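Local structure of putative hyaluronoglucosaminidase (Clostridium perfringens, 6PWI) at residues Glu303-Val308 and Leu348-Thr353. The protein probably acts as a hexosaminidase of glycoside hydrolase family 84, this chain being the catalytic part of a longer secreted, cell-wall-anchored protein. Sequence-based numbering, arbitrary orientation.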
loop_
_atom_site.group_PDB
_atom_site.type_symbol
_atom_site.label_atom_id
_atom_site.label_comp_id
_atom_site.label_asym_id
_atom_site.label_seq_id
_atom_site.Cartn_x
_atom_site.Cartn_y
_atom_site.Cartn_z
ATOM N N GLU A 303 -5.671 19.335 -27.611
ATOM C CA GLU A 303 -4.879 18.400 -28.396
ATOM C C GLU A 303 -3.738 17.851 -27.536
ATOM O O GLU A 303 -3.307 18.493 -26.579
ATOM C CB GLU A 303 -4.390 19.081 -29.681
ATOM N N ALA A 304 -3.261 16.650 -27.890
ATOM C CA ALA A 304 -2.173 15.970 -27.202
ATOM C C ALA A 304 -0.867 16.750 -27.343
ATOM O O ALA A 304 -0.017 16.708 -26.453
ATOM C CB ALA A 304 -2.024 14.578 -27.757
ATOM N N ASN A 305 -0.716 17.447 -28.477
ATOM C CA ASN A 305 0.472 18.225 -28.784
ATOM C C ASN A 305 0.721 19.258 -27.694
ATOM O O ASN A 305 1.863 19.486 -27.297
ATOM C CB ASN A 305 0.349 18.918 -30.138
ATOM C CG ASN A 305 0.888 18.055 -31.256
ATOM O OD1 ASN A 305 1.870 17.334 -31.072
ATOM N ND2 ASN A 305 0.250 18.120 -32.414
ATOM N N ASN A 306 -0.367 19.873 -27.227
ATOM C CA ASN A 306 -0.290 20.914 -26.218
ATOM C C ASN A 306 0.242 20.336 -24.909
ATOM O O ASN A 306 1.082 20.955 -24.256
ATOM C CB ASN A 306 -1.624 21.652 -26.095
ATOM C CG ASN A 306 -1.909 22.500 -27.317
ATOM O OD1 ASN A 306 -0.995 22.859 -28.063
ATOM N ND2 ASN A 306 -3.174 22.827 -27.532
ATOM N N GLN A 307 -0.246 19.136 -24.557
ATOM C CA GLN A 307 0.154 18.456 -23.338
ATOM C C GLN A 307 1.666 18.247 -23.346
ATOM O O GLN A 307 2.323 18.458 -22.332
ATOM C CB GLN A 307 -0.652 17.170 -23.159
ATOM C CG GLN A 307 -2.114 17.429 -22.809
ATOM C CD GLN A 307 -3.014 16.241 -23.048
ATOM O OE1 GLN A 307 -2.636 15.093 -22.832
ATOM N NE2 GLN A 307 -4.233 16.514 -23.483
ATOM N N VAL A 308 2.213 17.885 -24.514
ATOM C CA VAL A 308 3.647 17.704 -24.680
ATOM C C VAL A 308 4.364 19.045 -24.504
ATOM O O VAL A 308 5.355 19.129 -23.774
ATOM C CB VAL A 308 3.985 17.043 -26.030
ATOM C CG1 VAL A 308 5.490 16.922 -26.242
ATOM C CG2 VAL A 308 3.327 15.682 -26.151
ATOM N N LEU A 348 -1.373 8.268 -27.886
ATOM C CA LEU A 348 -0.297 7.649 -27.125
ATOM C C LEU A 348 1.044 7.877 -27.824
ATOM O O LEU A 348 2.053 8.102 -27.163
ATOM C CB LEU A 348 -0.585 6.160 -26.894
ATOM C CG LEU A 348 -1.764 5.841 -25.966
ATOM C CD1 LEU A 348 -2.011 4.343 -25.888
ATOM C CD2 LEU A 348 -1.559 6.414 -24.569
ATOM N N LYS A 349 1.041 7.848 -29.161
ATOM C CA LYS A 349 2.242 8.077 -29.949
ATOM C C LYS A 349 2.771 9.483 -29.669
ATOM O O LYS A 349 3.981 9.666 -29.521
ATOM C CB LYS A 349 1.944 7.842 -31.432
ATOM C CG LYS A 349 3.132 7.883 -32.384
ATOM C CD LYS A 349 2.704 7.549 -33.798
ATOM C CE LYS A 349 3.472 8.282 -34.879
ATOM N NZ LYS A 349 4.694 7.545 -35.272
ATOM N N THR A 350 1.859 10.462 -29.563
ATOM C CA THR A 350 2.260 11.841 -29.324
ATOM C C THR A 350 2.809 12.024 -27.910
ATOM O O THR A 350 3.860 12.644 -27.729
ATOM C CB THR A 350 1.107 12.814 -29.570
ATOM O OG1 THR A 350 0.753 12.624 -30.936
ATOM C CG2 THR A 350 1.515 14.253 -29.361
ATOM N N ILE A 351 2.056 11.511 -26.926
ATOM C CA ILE A 351 2.393 11.537 -25.512
ATOM C C ILE A 351 3.796 10.969 -25.315
ATOM O O ILE A 351 4.562 11.465 -24.495
ATOM C CB ILE A 351 1.306 10.784 -24.711
ATOM C CG1 ILE A 351 0.040 11.631 -24.568
ATOM C CG2 ILE A 351 1.789 10.292 -23.360
ATOM C CD1 ILE A 351 0.289 13.102 -24.294
ATOM N N GLY A 352 4.138 9.958 -26.116
ATOM C CA GLY A 352 5.429 9.298 -26.024
ATOM C C GLY A 352 6.591 10.154 -26.526
ATOM O O GLY A 352 7.746 9.774 -26.351
ATOM N N THR A 353 6.289 11.299 -27.150
ATOM C CA THR A 353 7.342 12.188 -27.623
ATOM C C THR A 353 7.712 13.222 -26.560
ATOM O O THR A 353 8.616 14.020 -26.786
ATOM C CB THR A 353 7.007 12.881 -28.952
ATOM O OG1 THR A 353 5.988 13.851 -28.710
ATOM C CG2 THR A 353 6.597 11.916 -30.043
#
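V308 meets T350 and I351 mainly through one methyl, CG2. Its CG1 lies anti to the backbone N (chi1 177°), which leaves CG2 to face the 348-353 segment. V308 CG2 sits 3.5 Å from T350 O. It also touches the methyl of T350, with V308 CG2 and T350 CG2 4.0 Å apart. The other branch, V308 CG1, lies 4.0 Å from T353 OG1, and these two side chains cross at about a right angle.

T350 turns its methyl to the neighbouring helix. With chi1 at -60°, CG2 is anti to the backbone N and touches A304 CB at 3.9 Å. N305 OD1 reaches the same methyl, T350 CG2, at 3.5 Å. The hydroxyl of T350 is turned to its own helix and bonds to the backbone O of E346.

Both segments belong to the catalytic (beta/alpha)8 barrel of the GH84 enzyme. Helix 304-321 follows strand 293-296, and helix 346-351 follows the next strand, 328-330. The first turn of helix 304-321 packs against helix 346-351. The side chain of Q307 is about 9 Å from that of D299, the predicted proton donor.

The CD1 end of I351 comes near 303-308, where it approaches A304, Q307 and V308. I351 CD1 lies 3.8 Å from Q307 OE1. That oxygen is held by the hydroxyl of Y347, and F329 of strand 328-330 touches both Q307 and I351. T350 O accepts two bonds, from T353 N and from T353 OG1, the latter in the carbonyl plane at a C=O...O angle of 150°.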